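PDB 4B46: CELL division protein FTSZ from Haloferax volcanii, which binds GTP as a tubulin-like GTPase and controls archaeal cell shape, being essential for the rod-shaped cells needed for efficient swimming. Local coordinates for residues I289-A300 with Q321-Y332. Numbering follows the deposited sequence.
Sequences IEGAERALLVLA and QTGSMEVRGGDY
Ala-295 is held through both its backbone N and its O: the N donates to Glu-326 O, the O accepts from Arg-328 N, and the parallel-strand pairing runs on with Leu-297 N donating to Arg-328 O. Gly-330 N to Leu-297 O, Leu-299 N to Gly-330 O and Tyr-332 N to Leu-299 O (2.7 Å) continue it, the two short strands running 24° from parallel. Before the strands, Gly-291 N donates a hydrogen bond to Thr-322 O (2.8 Å), tying the type II turn of 289-292 to the end of helix 308-322.

Charge pairing gathers on the face carrying Leu-296. Arg-294 and Glu-326 lie side by side, and NE of Arg-294 reaches OE1 of Glu-326 at 2.9 Å, with that oxygen in the guanidinium plane but 59° out of the carboxylate plane. From the other face of the carboxylate, NH1 of Arg-328 also binds OE1 of Glu-326, at 2.9 Å. The shared carboxylate oxygen probably offsets the closeness of the two like charges, Arg-294 NE and Arg-328 NH1 being 4.4 Å apart. A water links Arg-294 NH2 to Glu-326 OE2, while Arg-294 NH1 bridges to Glu-293 OE2 at 3.1 Å. Replacing Arg-294 with an alanine would probably leave Glu-326 with Arg-328 as its one arginine partner here and remove the salt bridge to Glu-293.

Apolar contacts follow on the same face. CD1 of Leu-296 meets CB of Arg-328 at 3.7 Å, the two side chains crossing at about a right angle. Further along, CG1 of Val-298 comes to 3.5 Å from CD2 of Tyr-332, whose hydroxyl bonds to Leu-197 O.

Helix 308-322 packs on the other face through Ile-318, against Ala-295 and Leu-297. Strand 294-301, this helix and edge strand 326-333 thus form a beta-alpha-beta unit of the tubulin-like C-terminal domain.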
loop_
_atom_site.group_PDB
_atom_site.type_symbol
_atom_site.label_atom_id
_atom_site.label_comp_id
_atom_site.label_asym_id
_atom_site.label_seq_id
_atom_site.Cartn_x
_atom_site.Cartn_y
_atom_site.Cartn_z
ATOM N N ILE A 289 -6.957 -15.261 7.906
ATOM C CA ILE A 289 -7.962 -14.283 7.505
ATOM C C ILE A 289 -9.145 -14.298 8.466
ATOM O O ILE A 289 -9.932 -13.356 8.507
ATOM C CB ILE A 289 -8.417 -14.493 6.037
ATOM C CG1 ILE A 289 -9.211 -15.790 5.890
ATOM C CG2 ILE A 289 -7.201 -14.489 5.102
ATOM C CD1 ILE A 289 -9.685 -16.056 4.472
ATOM N N GLU A 290 -9.258 -15.365 9.249
ATOM C CA GLU A 290 -10.266 -15.423 10.298
ATOM C C GLU A 290 -10.011 -14.291 11.303
ATOM O O GLU A 290 -8.872 -14.022 11.685
ATOM C CB GLU A 290 -10.241 -16.790 10.988
ATOM C CG GLU A 290 -11.333 -16.993 12.027
ATOM C CD GLU A 290 -12.716 -17.149 11.417
ATOM O OE1 GLU A 290 -12.816 -17.628 10.265
ATOM O OE2 GLU A 290 -13.707 -16.799 12.094
ATOM N N GLY A 291 -11.065 -13.600 11.707
ATOM C CA GLY A 291 -10.913 -12.531 12.677
ATOM C C GLY A 291 -10.687 -11.134 12.115
ATOM O O GLY A 291 -10.589 -10.180 12.885
ATOM N N ALA A 292 -10.579 -11.007 10.792
ATOM C CA ALA A 292 -10.490 -9.688 10.168
ATOM C C ALA A 292 -11.738 -8.897 10.536
ATOM O O ALA A 292 -12.818 -9.465 10.688
ATOM C CB ALA A 292 -10.361 -9.805 8.660
ATOM N N GLU A 293 -11.589 -7.591 10.699
ATOM C CA GLU A 293 -12.704 -6.764 11.151
ATOM C C GLU A 293 -13.719 -6.524 10.032
ATOM O O GLU A 293 -14.925 -6.638 10.236
ATOM C CB GLU A 293 -12.166 -5.430 11.684
ATOM C CG GLU A 293 -13.196 -4.560 12.379
ATOM C CD GLU A 293 -12.584 -3.296 12.963
ATOM O OE1 GLU A 293 -11.337 -3.210 13.038
ATOM O OE2 GLU A 293 -13.356 -2.390 13.345
ATOM N N ARG A 294 -13.228 -6.178 8.848
ATOM C CA ARG A 294 -14.101 -5.874 7.723
ATOM C C ARG A 294 -13.424 -6.375 6.466
ATOM O O ARG A 294 -12.201 -6.406 6.399
ATOM C CB ARG A 294 -14.330 -4.363 7.605
ATOM C CG ARG A 294 -15.036 -3.735 8.787
ATOM C CD ARG A 294 -15.300 -2.252 8.508
ATOM N NE ARG A 294 -16.266 -1.689 9.447
ATOM C CZ ARG A 294 -15.939 -1.077 10.580
ATOM N NH1 ARG A 294 -14.662 -0.939 10.919
ATOM N NH2 ARG A 294 -16.888 -0.599 11.372
ATOM N N ALA A 295 -14.222 -6.779 5.479
ATOM C CA ALA A 295 -13.696 -7.291 4.221
ATOM C C ALA A 295 -14.381 -6.591 3.057
ATOM O O ALA A 295 -15.555 -6.229 3.140
ATOM C CB ALA A 295 -13.912 -8.807 4.123
ATOM N N LEU A 296 -13.642 -6.403 1.974
ATOM C CA LEU A 296 -14.197 -5.840 0.761
ATOM C C LEU A 296 -13.721 -6.677 -0.400
ATOM O O LEU A 296 -12.524 -6.890 -0.568
ATOM C CB LEU A 296 -13.730 -4.400 0.566
ATOM C CG LEU A 296 -14.044 -3.763 -0.788
ATOM C CD1 LEU A 296 -15.561 -3.585 -1.023
ATOM C CD2 LEU A 296 -13.332 -2.408 -0.933
ATOM N N LEU A 297 -14.669 -7.153 -1.195
ATOM C CA LEU A 297 -14.377 -7.920 -2.390
ATOM C C LEU A 297 -14.489 -7.008 -3.597
ATOM O O LEU A 297 -15.463 -6.268 -3.742
ATOM C CB LEU A 297 -15.372 -9.085 -2.522
ATOM C CG LEU A 297 -15.324 -9.870 -3.827
ATOM C CD1 LEU A 297 -13.946 -10.492 -4.022
ATOM C CD2 LEU A 297 -16.419 -10.952 -3.843
ATOM N N VAL A 298 -13.491 -7.066 -4.468
ATOM C CA VAL A 298 -13.509 -6.278 -5.681
ATOM C C VAL A 298 -13.237 -7.171 -6.885
ATOM O O VAL A 298 -12.205 -7.844 -6.944
ATOM C CB VAL A 298 -12.445 -5.159 -5.632
ATOM C CG1 VAL A 298 -12.433 -4.382 -6.943
ATOM C CG2 VAL A 298 -12.705 -4.224 -4.456
ATOM N N LEU A 299 -14.166 -7.178 -7.836
ATOM C CA LEU A 299 -13.984 -7.890 -9.102
ATOM C C LEU A 299 -13.767 -6.878 -10.219
ATOM O O LEU A 299 -14.572 -5.989 -10.406
ATOM C CB LEU A 299 -15.211 -8.742 -9.430
ATOM C CG LEU A 299 -15.242 -10.202 -8.985
ATOM C CD1 LEU A 299 -14.147 -11.007 -9.674
ATOM C CD2 LEU A 299 -15.105 -10.303 -7.487
ATOM N N ALA A 300 -12.681 -7.009 -10.967
ATOM C CA ALA A 300 -12.413 -6.078 -12.054
ATOM C C ALA A 300 -12.288 -6.832 -13.362
ATOM O O ALA A 300 -11.606 -7.851 -13.437
ATOM C CB ALA A 300 -11.144 -5.287 -11.774
ATOM N N GLN A 321 -15.394 -17.657 5.750
ATOM C CA GLN A 321 -13.970 -17.877 5.946
ATOM C C GLN A 321 -13.330 -16.905 6.934
ATOM O O GLN A 321 -12.233 -17.153 7.423
ATOM C CB GLN A 321 -13.237 -17.779 4.603
ATOM C CG GLN A 321 -13.712 -18.787 3.564
ATOM C CD GLN A 321 -13.391 -20.218 3.950
ATOM O OE1 GLN A 321 -12.330 -20.496 4.498
ATOM N NE2 GLN A 321 -14.313 -21.131 3.665
ATOM N N THR A 322 -13.995 -15.790 7.214
ATOM C CA THR A 322 -13.366 -14.728 8.008
ATOM C C THR A 322 -14.089 -14.443 9.313
ATOM O O THR A 322 -13.468 -14.035 10.294
ATOM C CB THR A 322 -13.286 -13.402 7.228
ATOM O OG1 THR A 322 -14.617 -12.983 6.869
ATOM C CG2 THR A 322 -12.434 -13.562 5.966
ATOM N N GLY A 323 -15.406 -14.637 9.316
ATOM C CA GLY A 323 -16.237 -14.168 10.413
ATOM C C GLY A 323 -16.264 -12.645 10.519
ATOM O O GLY A 323 -16.585 -12.098 11.576
ATOM N N SER A 324 -15.923 -11.954 9.433
ATOM C CA SER A 324 -15.888 -10.482 9.449
ATOM C C SER A 324 -17.214 -9.855 9.851
ATOM O O SER A 324 -18.291 -10.362 9.526
ATOM C CB SER A 324 -15.450 -9.904 8.097
ATOM O OG SER A 324 -14.100 -10.229 7.810
ATOM N N MET A 325 -17.110 -8.732 10.551
ATOM C CA MET A 325 -18.265 -7.959 10.982
ATOM C C MET A 325 -19.116 -7.530 9.783
ATOM O O MET A 325 -20.346 -7.579 9.825
ATOM C CB MET A 325 -17.775 -6.735 11.748
ATOM C CG MET A 325 -18.811 -5.996 12.569
ATOM S SD MET A 325 -18.135 -4.386 13.050
ATOM C CE MET A 325 -19.280 -3.885 14.333
ATOM N N GLU A 326 -18.448 -7.113 8.713
ATOM C CA GLU A 326 -19.120 -6.596 7.525
ATOM C C GLU A 326 -18.385 -7.099 6.295
ATOM O O GLU A 326 -17.160 -7.159 6.290
ATOM C CB GLU A 326 -19.104 -5.057 7.549
ATOM C CG GLU A 326 -19.880 -4.475 8.714
ATOM C CD GLU A 326 -19.595 -3.004 8.964
ATOM O OE1 GLU A 326 -18.810 -2.391 8.205
ATOM O OE2 GLU A 326 -20.162 -2.466 9.939
ATOM N N VAL A 327 -19.116 -7.507 5.266
ATOM C CA VAL A 327 -18.468 -7.908 4.025
ATOM C C VAL A 327 -19.108 -7.181 2.861
ATOM O O VAL A 327 -20.266 -7.438 2.519
ATOM C CB VAL A 327 -18.533 -9.431 3.764
ATOM C CG1 VAL A 327 -17.836 -9.759 2.436
ATOM C CG2 VAL A 327 -17.894 -10.219 4.914
ATOM N N ARG A 328 -18.352 -6.266 2.267
ATOM C CA ARG A 328 -18.840 -5.496 1.144
ATOM C C ARG A 328 -18.299 -6.135 -0.120
ATOM O O ARG A 328 -17.287 -6.832 -0.086
ATOM C CB ARG A 328 -18.388 -4.034 1.248
ATOM C CG ARG A 328 -18.929 -3.281 2.460
ATOM C CD ARG A 328 -18.190 -1.941 2.649
ATOM N NE ARG A 328 -18.913 -1.035 3.539
ATOM C CZ ARG A 328 -18.843 -1.083 4.865
ATOM N NH1 ARG A 328 -18.081 -1.990 5.462
ATOM N NH2 ARG A 328 -19.540 -0.227 5.598
ATOM N N GLY A 329 -18.978 -5.907 -1.237
ATOM C CA GLY A 329 -18.527 -6.449 -2.499
ATOM C C GLY A 329 -19.102 -5.703 -3.680
ATOM O O GLY A 329 -20.258 -5.287 -3.656
ATOM N N GLY A 330 -18.290 -5.528 -4.715
ATOM C CA GLY A 330 -18.761 -4.941 -5.953
ATOM C C GLY A 330 -17.766 -5.167 -7.065
ATOM O O GLY A 330 -16.791 -5.904 -6.892
ATOM N N ASP A 331 -17.996 -4.541 -8.214
ATOM C CA ASP A 331 -17.032 -4.673 -9.300
ATOM C C ASP A 331 -16.547 -3.372 -9.925
ATOM O O ASP A 331 -17.113 -2.301 -9.699
ATOM C CB ASP A 331 -17.549 -5.619 -10.386
ATOM C CG ASP A 331 -18.893 -5.212 -10.919
ATOM O OD1 ASP A 331 -19.150 -3.993 -11.045
ATOM O OD2 ASP A 331 -19.690 -6.124 -11.210
ATOM N N TYR A 332 -15.474 -3.491 -10.700
ATOM C CA TYR A 332 -14.993 -2.415 -11.551
ATOM C C TYR A 332 -15.158 -2.858 -12.994
ATOM O O TYR A 332 -14.297 -3.555 -13.535
ATOM C CB TYR A 332 -13.515 -2.118 -11.284
ATOM C CG TYR A 332 -13.238 -1.349 -10.017
ATOM C CD1 TYR A 332 -14.033 -0.270 -9.644
ATOM C CD2 TYR A 332 -12.165 -1.687 -9.202
ATOM C CE1 TYR A 332 -13.773 0.445 -8.479
ATOM C CE2 TYR A 332 -11.901 -0.983 -8.034
ATOM C CZ TYR A 332 -12.706 0.080 -7.679
ATOM O OH TYR A 332 -12.432 0.782 -6.528
HETATM O O HOH W 1 -19.628 -0.115 10.498
HETATM O O HOH W 2 -16.050 -3.852 4.351
#